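Local coordinates for chromosome-partitioning protein Spo0J (Thermus thermophilus HB27, PDB 1VZ0) that binds the centromere-like site parS, probably acts in chromosome partitioning and stimulates the ATPase activity of Soj, at residues K97-T100 and D101-L105; S119-E122 and E123-Y127; Y72-V75 and A76-R80; A104-L107 and A108-N112; G145-R148 and S149-A152. All coordinates share one frame; numbering follows the deposited sequence.

Contact 1 of 5, residues K97-T100 and D101-L105; sequences KDLT and DREAL
The carboxylate oxygen OE2 of Glu103 takes the backbone N-H of Thr100 in a bond of 2.9 Å. It is nearly straight (167° at the hydrogen) and meets the oxygen on its anti side, 26° out of the carboxylate plane. In exchange, Thr100 OG1 accepts from Glu103 N at 3.3 Å. The two residues thus satisfy each other's amides in a capping box, with Thr100 as N-cap of helix 101-114. The hydroxyl reaches forward to the amide of the first turn because OG1 sits between the backbone N and the carbonyl carbon (chi1 66°). The Glu103 chain runs extended and slants across the threonine, its CG passing 3.2 Å from Thr100 OG1. OE2 also lies 3.4 Å from Leu99 CA, while the sister oxygen OE1 stands 4.1 Å from Leu99 CD2, so aliphatic carbon of the loop flanks the carboxylate. The first i to i+4 bond follows, Ala104 N giving its hydrogen to Thr100 O at 2.9 Å, nearly along the C=O axis. A carboxylate at this end of a helix is probably favoured by the helix dipole. The cap ends the loop from strand 91-96. Arg66 of strand 63-68 holds the junction from the sheet side, pairing with Asp101 and bonding Leu99 O. Arg102 and Leu105 pack on Met133. Across the dimer, Arg36 of the second subunit packs on Ala104.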
loop_
_atom_site.group_PDB
_atom_site.type_symbol
_atom_site.label_atom_id
_atom_site.label_comp_id
_atom_site.label_asym_id
_atom_site.label_seq_id
_atom_site.Cartn_x
_atom_site.Cartn_y
_atom_site.Cartn_z
ATOM N N LYS C 97 -7.145 17.966 -20.161
ATOM C CA LYS C 97 -8.492 17.450 -20.395
ATOM C C LYS C 97 -9.492 18.163 -19.497
ATOM O O LYS C 97 -9.253 18.310 -18.300
ATOM C CB LYS C 97 -8.560 15.949 -20.118
ATOM C CG LYS C 97 -8.009 15.085 -21.226
ATOM C CD LYS C 97 -8.411 13.638 -21.021
ATOM C CE LYS C 97 -8.029 12.786 -22.217
ATOM N NZ LYS C 97 -8.512 11.383 -22.073
ATOM N N ASP C 98 -10.603 18.616 -20.077
ATOM C CA ASP C 98 -11.638 19.304 -19.311
ATOM C C ASP C 98 -12.381 18.267 -18.495
ATOM O O ASP C 98 -13.115 17.449 -19.045
ATOM C CB ASP C 98 -12.622 20.025 -20.237
ATOM C CG ASP C 98 -12.031 21.265 -20.866
ATOM O OD1 ASP C 98 -12.756 21.942 -21.628
ATOM O OD2 ASP C 98 -10.849 21.566 -20.598
ATOM N N LEU C 99 -12.191 18.309 -17.181
ATOM C CA LEU C 99 -12.820 17.357 -16.281
ATOM C C LEU C 99 -13.522 18.059 -15.130
ATOM O O LEU C 99 -12.965 18.982 -14.526
ATOM C CB LEU C 99 -11.762 16.414 -15.707
ATOM C CG LEU C 99 -10.883 15.612 -16.667
ATOM C CD1 LEU C 99 -9.759 14.935 -15.888
ATOM C CD2 LEU C 99 -11.724 14.580 -17.391
ATOM N N THR C 100 -14.742 17.624 -14.827
ATOM C CA THR C 100 -15.476 18.212 -13.714
ATOM C C THR C 100 -14.869 17.645 -12.430
ATOM O O THR C 100 -14.156 16.636 -12.461
ATOM C CB THR C 100 -16.982 17.854 -13.757
ATOM O OG1 THR C 100 -17.156 16.445 -13.546
ATOM C CG2 THR C 100 -17.579 18.237 -15.108
ATOM N N ASP C 101 -15.140 18.292 -11.305
ATOM C CA ASP C 101 -14.609 17.823 -10.035
ATOM C C ASP C 101 -14.923 16.346 -9.851
ATOM O O ASP C 101 -14.071 15.550 -9.451
ATOM C CB ASP C 101 -15.215 18.628 -8.888
ATOM C CG ASP C 101 -14.797 20.087 -8.923
ATOM O OD1 ASP C 101 -15.219 20.857 -8.034
ATOM O OD2 ASP C 101 -14.041 20.465 -9.845
ATOM N N ARG C 102 -16.158 15.993 -10.166
ATOM C CA ARG C 102 -16.637 14.630 -10.046
ATOM C C ARG C 102 -15.822 13.630 -10.883
ATOM O O ARG C 102 -15.491 12.541 -10.402
ATOM C CB ARG C 102 -18.117 14.615 -10.432
ATOM C CG ARG C 102 -18.782 13.268 -10.422
ATOM C CD ARG C 102 -20.242 13.420 -10.807
ATOM N NE ARG C 102 -20.787 12.192 -11.373
ATOM C CZ ARG C 102 -20.829 11.036 -10.725
ATOM N NH1 ARG C 102 -20.356 10.964 -9.489
ATOM N NH2 ARG C 102 -21.334 9.956 -11.312
ATOM N N GLU C 103 -15.488 13.998 -12.120
ATOM C CA GLU C 103 -14.712 13.111 -12.989
ATOM C C GLU C 103 -13.286 12.985 -12.463
ATOM O O GLU C 103 -12.681 11.913 -12.527
ATOM C CB GLU C 103 -14.646 13.647 -14.430
ATOM C CG GLU C 103 -15.988 13.959 -15.089
ATOM C CD GLU C 103 -15.827 14.480 -16.511
ATOM O OE1 GLU C 103 -15.719 13.649 -17.439
ATOM O OE2 GLU C 103 -15.788 15.719 -16.694
ATOM N N ALA C 104 -12.746 14.094 -11.962
ATOM C CA ALA C 104 -11.386 14.111 -11.445
ATOM C C ALA C 104 -11.277 13.168 -10.255
ATOM O O ALA C 104 -10.283 12.456 -10.101
ATOM C CB ALA C 104 -10.996 15.516 -11.042
ATOM N N LEU C 105 -12.306 13.168 -9.418
ATOM C CA LEU C 105 -12.331 12.302 -8.247
ATOM C C LEU C 105 -12.437 10.854 -8.704
ATOM O O LEU C 105 -11.732 9.977 -8.206
ATOM C CB LEU C 105 -13.531 12.633 -7.369
ATOM C CG LEU C 105 -13.342 12.546 -5.855
ATOM C CD1 LEU C 105 -14.713 12.387 -5.210
ATOM C CD2 LEU C 105 -12.443 11.377 -5.480
#

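Contact 2 of 5, residues S119-E122 and E123-Y127; sequences SPVE and EARGY
Val121 and Arg125 lie side by side and point the same way, with Val121 CG1 3.7 Å from Arg125 NE. The arginine's CG rests 3.4 Å from Val121 O, and Ala124 CB, one residue earlier, lies 3.5 Å from that same Val121 O. This is the tight face of the contact, where Leu168 of helix 162-169 packs on Val121 and Leu165 on Arg125. An alanine at Arg125 removes the guanidinium and its stem from beside Val121 CG1, and would probably leave Leu165 with less to pack on. The helix, 120-132, precedes the helix-turn-helix of the DNA-binding domain. Its N-cap is Ser119, whose OG takes a nearly straight bond from Glu122 N (3.2 Å, 170°) and a weak one from Val121 N, and also bonds Glu169. The other face is looser and hydrated: a water bridges Pro120 O and Glu123 OE2, donating to each at 2.8 Å. Pro120 O also receives Ala124 N, which stands 38° out of the carbonyl plane. Glu123 reaches the water on an extended chain, CG anti to its backbone N (chi1 -175°); its OE1 takes a weak bond from Tyr127 OH. Glu122 OE1 pairs with Arg39 of the second subunit.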
loop_
_atom_site.group_PDB
_atom_site.type_symbol
_atom_site.label_atom_id
_atom_site.label_comp_id
_atom_site.label_asym_id
_atom_site.label_seq_id
_atom_site.Cartn_x
_atom_site.Cartn_y
_atom_site.Cartn_z
ATOM N N SER C 119 -4.750 -3.157 -1.050
ATOM C CA SER C 119 -5.043 -4.244 -0.114
ATOM C C SER C 119 -6.514 -4.515 -0.440
ATOM O O SER C 119 -7.188 -3.645 -0.994
ATOM C CB SER C 119 -4.923 -3.784 1.337
ATOM O OG SER C 119 -6.026 -2.987 1.720
ATOM N N PRO C 120 -7.033 -5.710 -0.126
ATOM C CA PRO C 120 -8.443 -5.894 -0.468
ATOM C C PRO C 120 -9.403 -4.957 0.268
ATOM O O PRO C 120 -10.519 -4.725 -0.194
ATOM C CB PRO C 120 -8.685 -7.376 -0.170
ATOM C CG PRO C 120 -7.642 -7.711 0.853
ATOM C CD PRO C 120 -6.437 -6.961 0.374
ATOM N N VAL C 121 -8.973 -4.397 1.395
ATOM C CA VAL C 121 -9.838 -3.485 2.145
ATOM C C VAL C 121 -9.925 -2.141 1.416
ATOM O O VAL C 121 -11.005 -1.563 1.266
ATOM C CB VAL C 121 -9.315 -3.250 3.583
ATOM C CG1 VAL C 121 -10.241 -2.299 4.327
ATOM C CG2 VAL C 121 -9.227 -4.571 4.326
ATOM N N GLU C 122 -8.780 -1.651 0.958
ATOM C CA GLU C 122 -8.741 -0.393 0.231
ATOM C C GLU C 122 -9.499 -0.570 -1.070
ATOM O O GLU C 122 -10.159 0.352 -1.547
ATOM C CB GLU C 122 -7.306 0.002 -0.085
ATOM C CG GLU C 122 -6.433 0.196 1.128
ATOM C CD GLU C 122 -5.048 0.655 0.740
ATOM O OE1 GLU C 122 -4.894 1.847 0.395
ATOM O OE2 GLU C 122 -4.118 -0.178 0.761
ATOM N N GLU C 123 -9.392 -1.762 -1.641
ATOM C CA GLU C 123 -10.085 -2.056 -2.875
ATOM C C GLU C 123 -11.577 -1.837 -2.643
ATOM O O GLU C 123 -12.240 -1.174 -3.431
ATOM C CB GLU C 123 -9.837 -3.500 -3.294
ATOM C CG GLU C 123 -10.438 -3.851 -4.636
ATOM C CD GLU C 123 -10.403 -5.346 -4.919
ATOM O OE1 GLU C 123 -10.926 -5.760 -5.974
ATOM O OE2 GLU C 123 -9.854 -6.105 -4.086
ATOM N N ALA C 124 -12.089 -2.402 -1.550
ATOM C CA ALA C 124 -13.498 -2.275 -1.209
ATOM C C ALA C 124 -13.903 -0.820 -0.954
ATOM O O ALA C 124 -14.949 -0.388 -1.419
ATOM C CB ALA C 124 -13.823 -3.135 0.013
ATOM N N ARG C 125 -13.081 -0.066 -0.228
ATOM C CA ARG C 125 -13.410 1.332 0.055
ATOM C C ARG C 125 -13.492 2.141 -1.237
ATOM O O ARG C 125 -14.316 3.057 -1.359
ATOM C CB ARG C 125 -12.376 1.966 0.999
ATOM C CG ARG C 125 -12.320 1.348 2.386
ATOM C CD ARG C 125 -11.307 2.071 3.272
ATOM N NE ARG C 125 -11.082 1.349 4.520
ATOM C CZ ARG C 125 -11.976 1.233 5.497
ATOM N NH1 ARG C 125 -11.672 0.544 6.588
ATOM N NH2 ARG C 125 -13.164 1.815 5.395
ATOM N N GLY C 126 -12.627 1.800 -2.190
ATOM C CA GLY C 126 -12.619 2.484 -3.469
ATOM C C GLY C 126 -13.915 2.236 -4.219
ATOM O O GLY C 126 -14.554 3.173 -4.694
ATOM N N TYR C 127 -14.313 0.972 -4.319
ATOM C CA TYR C 127 -15.547 0.627 -5.018
ATOM C C TYR C 127 -16.718 1.347 -4.363
ATOM O O TYR C 127 -17.565 1.921 -5.046
ATOM C CB TYR C 127 -15.796 -0.881 -4.969
ATOM C CG TYR C 127 -14.764 -1.708 -5.698
ATOM C CD1 TYR C 127 -14.706 -3.087 -5.513
ATOM C CD2 TYR C 127 -13.842 -1.116 -6.566
ATOM C CE1 TYR C 127 -13.756 -3.862 -6.163
ATOM C CE2 TYR C 127 -12.885 -1.879 -7.227
ATOM C CZ TYR C 127 -12.845 -3.251 -7.017
ATOM O OH TYR C 127 -11.871 -4.006 -7.623
HETATM O O HOH W 1 -11.456 -6.727 -1.889
#

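Contact 3 of 5, residues Y72-V75 and A76-R80; sequences YELV and AGERR
Neither torsion of Leu74 is staggered (chi1 -141°, chi2 -142°), and the chain spreads its two methyls over the turn ahead. CD1 reaches the start of the helix, 3.6 Å from Glu78 CA, while CD2 lies over the backbone of Ala76, 3.2 Å from Ala76 O and 3.6 Å from Ala76 N. Glu78 answers by bending: its chi2 of 75° folds the carboxylate back over the leucine, so that OE1 lies 3.8 Å and OE2 3.9 Å from Leu74 CD1. The charge at that end goes to Arg82, in a salt bridge from Glu78 OE2. Between them Gly77, the N-cap of helix 78-86, takes a positive phi at which a CB would be jammed against the carbonyl oxygen of Ala76. With an alanine at Leu74, the turn would probably lose its filling, and the bent Glu78 side chain would be freer to swing. Asn34 of the second subunit packs on both Leu74 and Glu78, and the strand's Glu73 pairs with Arg32 and Arg36 of that subunit. Just before the turn, Val75 and Ala76 both face Leu64 of strand 63-68, a classic beta bulge at the end of strand 71-76, whose Tyr72 and Glu73 carry the sheet on into the second subunit. The Gly-Glu-Arg-Arg run that follows is a signature of the ParB N-terminal domain, a region that in CTP-binding relatives helps hold the nucleotide.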
loop_
_atom_site.group_PDB
_atom_site.type_symbol
_atom_site.label_atom_id
_atom_site.label_comp_id
_atom_site.label_asym_id
_atom_site.label_seq_id
_atom_site.Cartn_x
_atom_site.Cartn_y
_atom_site.Cartn_z
ATOM N N TYR C 72 -3.035 24.993 -14.600
ATOM C CA TYR C 72 -3.613 23.652 -14.510
ATOM C C TYR C 72 -3.548 23.027 -13.119
ATOM O O TYR C 72 -2.861 23.520 -12.226
ATOM C CB TYR C 72 -2.914 22.702 -15.481
ATOM C CG TYR C 72 -2.651 23.279 -16.847
ATOM C CD1 TYR C 72 -1.576 24.137 -17.066
ATOM C CD2 TYR C 72 -3.470 22.958 -17.927
ATOM C CE1 TYR C 72 -1.318 24.658 -18.328
ATOM C CE2 TYR C 72 -3.223 23.472 -19.192
ATOM C CZ TYR C 72 -2.145 24.319 -19.385
ATOM O OH TYR C 72 -1.887 24.812 -20.638
ATOM N N GLU C 73 -4.270 21.924 -12.963
ATOM C CA GLU C 73 -4.326 21.176 -11.714
ATOM C C GLU C 73 -4.039 19.713 -12.040
ATOM O O GLU C 73 -4.639 19.150 -12.952
ATOM C CB GLU C 73 -5.713 21.312 -11.085
ATOM C CG GLU C 73 -5.900 20.568 -9.772
ATOM C CD GLU C 73 -7.274 20.805 -9.170
ATOM O OE1 GLU C 73 -7.405 21.618 -8.230
ATOM O OE2 GLU C 73 -8.237 20.188 -9.652
ATOM N N LEU C 74 -3.117 19.107 -11.302
ATOM C CA LEU C 74 -2.748 17.712 -11.525
ATOM C C LEU C 74 -3.950 16.804 -11.308
ATOM O O LEU C 74 -4.676 16.963 -10.333
ATOM C CB LEU C 74 -1.638 17.304 -10.559
ATOM C CG LEU C 74 -0.512 16.398 -11.069
ATOM C CD1 LEU C 74 -0.149 15.411 -9.960
ATOM C CD2 LEU C 74 -0.929 15.653 -12.333
ATOM N N VAL C 75 -4.154 15.853 -12.213
ATOM C CA VAL C 75 -5.280 14.927 -12.112
ATOM C C VAL C 75 -4.796 13.483 -11.937
ATOM O O VAL C 75 -5.492 12.651 -11.344
ATOM C CB VAL C 75 -6.195 15.033 -13.367
ATOM C CG1 VAL C 75 -7.272 13.962 -13.337
ATOM C CG2 VAL C 75 -6.843 16.410 -13.407
ATOM N N ALA C 76 -3.602 13.194 -12.454
ATOM C CA ALA C 76 -3.013 11.861 -12.337
ATOM C C ALA C 76 -1.497 11.905 -12.520
ATOM O O ALA C 76 -0.994 12.640 -13.366
ATOM C CB ALA C 76 -3.636 10.915 -13.358
ATOM N N GLY C 77 -0.782 11.106 -11.727
ATOM C CA GLY C 77 0.671 11.054 -11.806
ATOM C C GLY C 77 1.351 11.879 -10.725
ATOM O O GLY C 77 2.313 12.603 -10.989
ATOM N N GLU C 78 0.862 11.760 -9.496
ATOM C CA GLU C 78 1.417 12.517 -8.384
ATOM C C GLU C 78 2.928 12.305 -8.202
ATOM O O GLU C 78 3.671 13.276 -8.093
ATOM C CB GLU C 78 0.668 12.171 -7.087
ATOM C CG GLU C 78 0.799 13.217 -5.963
ATOM C CD GLU C 78 -0.054 14.471 -6.197
ATOM O OE1 GLU C 78 -1.263 14.306 -6.467
ATOM O OE2 GLU C 78 0.469 15.612 -6.100
ATOM N N ARG C 79 3.389 11.056 -8.173
ATOM C CA ARG C 79 4.821 10.804 -7.993
ATOM C C ARG C 79 5.647 11.320 -9.159
ATOM O O ARG C 79 6.740 11.864 -8.978
ATOM C CB ARG C 79 5.086 9.312 -7.766
ATOM C CG ARG C 79 5.020 8.951 -6.283
ATOM C CD ARG C 79 5.176 7.461 -6.009
ATOM N NE ARG C 79 6.512 6.936 -6.295
ATOM C CZ ARG C 79 7.558 7.003 -5.474
ATOM N NH1 ARG C 79 8.716 6.481 -5.856
ATOM N NH2 ARG C 79 7.461 7.579 -4.280
ATOM N N ARG C 80 5.113 11.147 -10.359
ATOM C CA ARG C 80 5.779 11.619 -11.556
ATOM C C ARG C 80 5.931 13.136 -11.382
ATOM O O ARG C 80 7.005 13.706 -11.588
ATOM C CB ARG C 80 4.908 11.303 -12.778
ATOM C CG ARG C 80 5.657 10.695 -13.946
ATOM C CD ARG C 80 5.487 9.189 -14.045
ATOM N NE ARG C 80 4.199 8.810 -14.617
ATOM C CZ ARG C 80 3.887 7.579 -15.021
ATOM N NH1 ARG C 80 4.769 6.589 -14.921
ATOM N NH2 ARG C 80 2.686 7.334 -15.525
#

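Contact 4 of 5, residues A104-L107 and A108-N112; sequences ALEL and ALVEN
Leu105 and Leu109, one turn apart, cross obliquely, with Leu105 CD2 laid against the branch point of the other: 3.9 Å from Leu109 CG and 4.0 Å from Leu109 CD1. Leu109 keeps its CG beside its own backbone N (chi1 -69°), which leans the chain back along the helix and rests CG 3.4 Å from Leu105 O. The CG2 branch of Val110 takes the equivalent place one step on, within 3.2 Å of Glu106 O, and looks toward the stem of Glu106, which runs extended outward to a salt bridge with Arg143. Glu111 differs, since its CG sits between the backbone N and the carbonyl carbon (chi1 72°), a setting helices seldom adopt. From there CG passes 3.6 Å from Leu107 O, and the extended chain ends in a salt bridge with Arg170 of the second subunit. Ala108, with no more than a CB to place, nestles 3.4 Å from Leu105 O. Beneath the side chains the regular i to i+4 bonds run on, among them Glu111 N to Leu107 O at 2.9 Å. The faces of the helix thus serve different neighbours. Leu109 packs on Ala129 and Leu130 of helix 120-132, Leu107 on Val75 of strand 71-76, and Ala108 on Pro38 of the second subunit. This is an ordinary alpha-helix used on several sides, here helix 101-114, which joins the sheet of the ParB N-terminal domain to helix 120-132 of the DNA-binding part.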
loop_
_atom_site.group_PDB
_atom_site.type_symbol
_atom_site.label_atom_id
_atom_site.label_comp_id
_atom_site.label_asym_id
_atom_site.label_seq_id
_atom_site.Cartn_x
_atom_site.Cartn_y
_atom_site.Cartn_z
ATOM N N ALA C 104 -12.746 14.094 -11.962
ATOM C CA ALA C 104 -11.386 14.111 -11.445
ATOM C C ALA C 104 -11.277 13.168 -10.255
ATOM O O ALA C 104 -10.283 12.456 -10.101
ATOM C CB ALA C 104 -10.996 15.516 -11.042
ATOM N N LEU C 105 -12.306 13.168 -9.418
ATOM C CA LEU C 105 -12.331 12.302 -8.247
ATOM C C LEU C 105 -12.437 10.854 -8.704
ATOM O O LEU C 105 -11.732 9.977 -8.206
ATOM C CB LEU C 105 -13.531 12.633 -7.369
ATOM C CG LEU C 105 -13.342 12.546 -5.855
ATOM C CD1 LEU C 105 -14.713 12.387 -5.210
ATOM C CD2 LEU C 105 -12.443 11.377 -5.480
ATOM N N GLU C 106 -13.332 10.612 -9.654
ATOM C CA GLU C 106 -13.525 9.278 -10.187
ATOM C C GLU C 106 -12.194 8.768 -10.757
ATOM O O GLU C 106 -11.820 7.615 -10.541
ATOM C CB GLU C 106 -14.618 9.306 -11.263
ATOM C CG GLU C 106 -14.811 7.997 -12.026
ATOM C CD GLU C 106 -16.028 8.015 -12.955
ATOM O OE1 GLU C 106 -16.162 7.085 -13.786
ATOM O OE2 GLU C 106 -16.850 8.952 -12.852
ATOM N N LEU C 107 -11.469 9.630 -11.464
ATOM C CA LEU C 107 -10.192 9.221 -12.029
ATOM C C LEU C 107 -9.193 8.921 -10.915
ATOM O O LEU C 107 -8.433 7.963 -10.999
ATOM C CB LEU C 107 -9.627 10.303 -12.956
ATOM C CG LEU C 107 -10.244 10.401 -14.356
ATOM C CD1 LEU C 107 -9.628 11.584 -15.093
ATOM C CD2 LEU C 107 -10.014 9.103 -15.127
ATOM N N ALA C 108 -9.196 9.736 -9.868
ATOM C CA ALA C 108 -8.269 9.517 -8.762
ATOM C C ALA C 108 -8.539 8.164 -8.106
ATOM O O ALA C 108 -7.613 7.419 -7.788
ATOM C CB ALA C 108 -8.391 10.630 -7.734
ATOM N N LEU C 109 -9.811 7.849 -7.906
ATOM C CA LEU C 109 -10.171 6.581 -7.302
ATOM C C LEU C 109 -9.777 5.428 -8.216
ATOM O O LEU C 109 -9.208 4.442 -7.758
ATOM C CB LEU C 109 -11.673 6.535 -7.012
ATOM C CG LEU C 109 -12.130 7.484 -5.902
ATOM C CD1 LEU C 109 -13.648 7.610 -5.924
ATOM C CD2 LEU C 109 -11.638 6.983 -4.545
ATOM N N VAL C 110 -10.058 5.563 -9.508
ATOM C CA VAL C 110 -9.737 4.509 -10.467
ATOM C C VAL C 110 -8.235 4.237 -10.611
ATOM O O VAL C 110 -7.821 3.074 -10.642
ATOM C CB VAL C 110 -10.357 4.817 -11.866
ATOM C CG1 VAL C 110 -9.830 3.842 -12.917
ATOM C CG2 VAL C 110 -11.879 4.701 -11.784
ATOM N N GLU C 111 -7.410 5.281 -10.687
ATOM C CA GLU C 111 -5.975 5.045 -10.845
ATOM C C GLU C 111 -5.429 4.391 -9.582
ATOM O O GLU C 111 -4.493 3.595 -9.616
ATOM C CB GLU C 111 -5.208 6.344 -11.133
ATOM C CG GLU C 111 -5.066 7.291 -9.962
ATOM C CD GLU C 111 -3.943 8.315 -10.153
ATOM O OE1 GLU C 111 -4.001 9.378 -9.503
ATOM O OE2 GLU C 111 -3.000 8.060 -10.934
ATOM N N ASN C 112 -6.036 4.731 -8.458
ATOM C CA ASN C 112 -5.627 4.165 -7.194
ATOM C C ASN C 112 -5.964 2.668 -7.167
ATOM O O ASN C 112 -5.156 1.842 -6.735
ATOM C CB ASN C 112 -6.351 4.894 -6.078
ATOM C CG ASN C 112 -5.578 4.895 -4.796
ATOM O OD1 ASN C 112 -5.528 3.893 -4.085
ATOM N ND2 ASN C 112 -4.953 6.026 -4.489
#

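Contact 5 of 5, residues G145-R148 and S149-A152; sequences GKAR and STVA
The carbonyl of Ala147 starts the helix, its oxygen taking Val151 N at 3.3 Å in the carbonyl plane and Thr150 N, by a weak and bent bond, at 2.9 Å; Arg148 O then accepts from Ala152 N at 3.0 Å. Ala147 is the N-cap, but its methyl cannot accept a bond and instead stands near two hydroxyls, 3.8 Å from Ser149 OG and 4.0 Å from Thr150 OG1. Thr150 CB lies 3.3 Å from Ala147 O by the helical backbone; the torsion (chi1 -66°) turns OG1 to the side of the backbone N and sends CG2 toward the loop. There Lys146 crosses the threonine at about a right angle, with its CD 4.2 Å from Thr150 CG2, a light aliphatic touch. This is the turn of the helix-turn-helix assigned to residues 137-156. Helix 137-144 ends in a Schellman motif at Gly145, whose positive phi favours glycine, and helix 148-156 is probably the recognition helix, the element that in this motif enters the major groove of DNA. On its inner side Val151 packs against Ala141 of the first helix and Tyr127 of helix 120-132. Lys146 runs out fully extended along Tyr127, and its NZ makes a long, weak ion pair with Glu123. Arg148 stretches the other way, packing on Gln137 and pairing weakly with Glu138.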
loop_
_atom_site.group_PDB
_atom_site.type_symbol
_atom_site.label_atom_id
_atom_site.label_comp_id
_atom_site.label_asym_id
_atom_site.label_seq_id
_atom_site.Cartn_x
_atom_site.Cartn_y
_atom_site.Cartn_z
ATOM N N GLY C 145 -11.919 -3.146 -14.759
ATOM C CA GLY C 145 -11.621 -4.397 -15.433
ATOM C C GLY C 145 -11.765 -5.647 -14.584
ATOM O O GLY C 145 -10.856 -6.478 -14.539
ATOM N N LYS C 146 -12.906 -5.786 -13.916
ATOM C CA LYS C 146 -13.163 -6.949 -13.074
ATOM C C LYS C 146 -14.636 -7.330 -13.138
ATOM O O LYS C 146 -15.468 -6.534 -13.575
ATOM C CB LYS C 146 -12.746 -6.653 -11.630
ATOM C CG LYS C 146 -11.267 -6.328 -11.501
ATOM C CD LYS C 146 -10.843 -6.083 -10.075
ATOM C CE LYS C 146 -9.365 -5.729 -10.015
ATOM N NZ LYS C 146 -8.877 -5.565 -8.615
ATOM N N ALA C 147 -14.955 -8.548 -12.713
ATOM C CA ALA C 147 -16.335 -9.020 -12.738
ATOM C C ALA C 147 -17.183 -8.309 -11.691
ATOM O O ALA C 147 -16.677 -7.894 -10.648
ATOM C CB ALA C 147 -16.370 -10.517 -12.506
ATOM N N ARG C 148 -18.474 -8.169 -11.974
ATOM C CA ARG C 148 -19.376 -7.514 -11.042
ATOM C C ARG C 148 -19.352 -8.244 -9.699
ATOM O O ARG C 148 -19.440 -7.620 -8.640
ATOM C CB ARG C 148 -20.808 -7.502 -11.590
ATOM C CG ARG C 148 -21.768 -6.738 -10.694
ATOM C CD ARG C 148 -23.221 -6.989 -11.030
ATOM N NE ARG C 148 -24.088 -6.366 -10.035
ATOM C CZ ARG C 148 -25.415 -6.456 -10.019
ATOM N NH1 ARG C 148 -26.107 -5.848 -9.063
ATOM N NH2 ARG C 148 -26.050 -7.151 -10.954
ATOM N N SER C 149 -19.227 -9.567 -9.750
ATOM C CA SER C 149 -19.195 -10.376 -8.539
ATOM C C SER C 149 -17.959 -10.052 -7.704
ATOM O O SER C 149 -18.007 -10.098 -6.476
ATOM C CB SER C 149 -19.205 -11.866 -8.891
ATOM O OG SER C 149 -18.028 -12.228 -9.589
ATOM N N THR C 150 -16.853 -9.730 -8.365
ATOM C CA THR C 150 -15.633 -9.386 -7.647
ATOM C C THR C 150 -15.847 -8.105 -6.843
ATOM O O THR C 150 -15.377 -7.985 -5.712
ATOM C CB THR C 150 -14.450 -9.173 -8.608
ATOM O OG1 THR C 150 -14.121 -10.413 -9.242
ATOM C CG2 THR C 150 -13.229 -8.670 -7.854
ATOM N N VAL C 151 -16.560 -7.154 -7.435
ATOM C CA VAL C 151 -16.848 -5.886 -6.775
ATOM C C VAL C 151 -17.807 -6.074 -5.606
ATOM O O VAL C 151 -17.596 -5.519 -4.526
ATOM C CB VAL C 151 -17.469 -4.878 -7.764
ATOM C CG1 VAL C 151 -17.893 -3.609 -7.034
ATOM C CG2 VAL C 151 -16.468 -4.556 -8.846
ATOM N N ALA C 152 -18.860 -6.855 -5.825
ATOM C CA ALA C 152 -19.851 -7.106 -4.782
ATOM C C ALA C 152 -19.203 -7.805 -3.591
ATOM O O ALA C 152 -19.475 -7.472 -2.435
ATOM C CB ALA C 152 -21.000 -7.957 -5.333
#

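Overall arrangement
From the N terminus, contact 3 comes first, turning strand 71-76 into helix 78-86 beside the second subunit. The chain returns through strand 91-96 to contact 1, which closes the loop into helix 101-114, and contact 4 continues there, sharing Ala104 and Leu105. These three form one cluster in which Leu99, Val75 and Leu107 meet. Contact 2 opens helix 120-132, its nearest atoms about 5 Å from contact 4, and contact 5 closes the turn of the helix-turn-helix. Those two touch through the weak Glu123-Lys146 pair and packing of Tyr127. No contact nests inside another; only contacts 1 and 4 overlap, the rest following in series. Contacts 1 to 4 touch the second subunit; contact 5 does not.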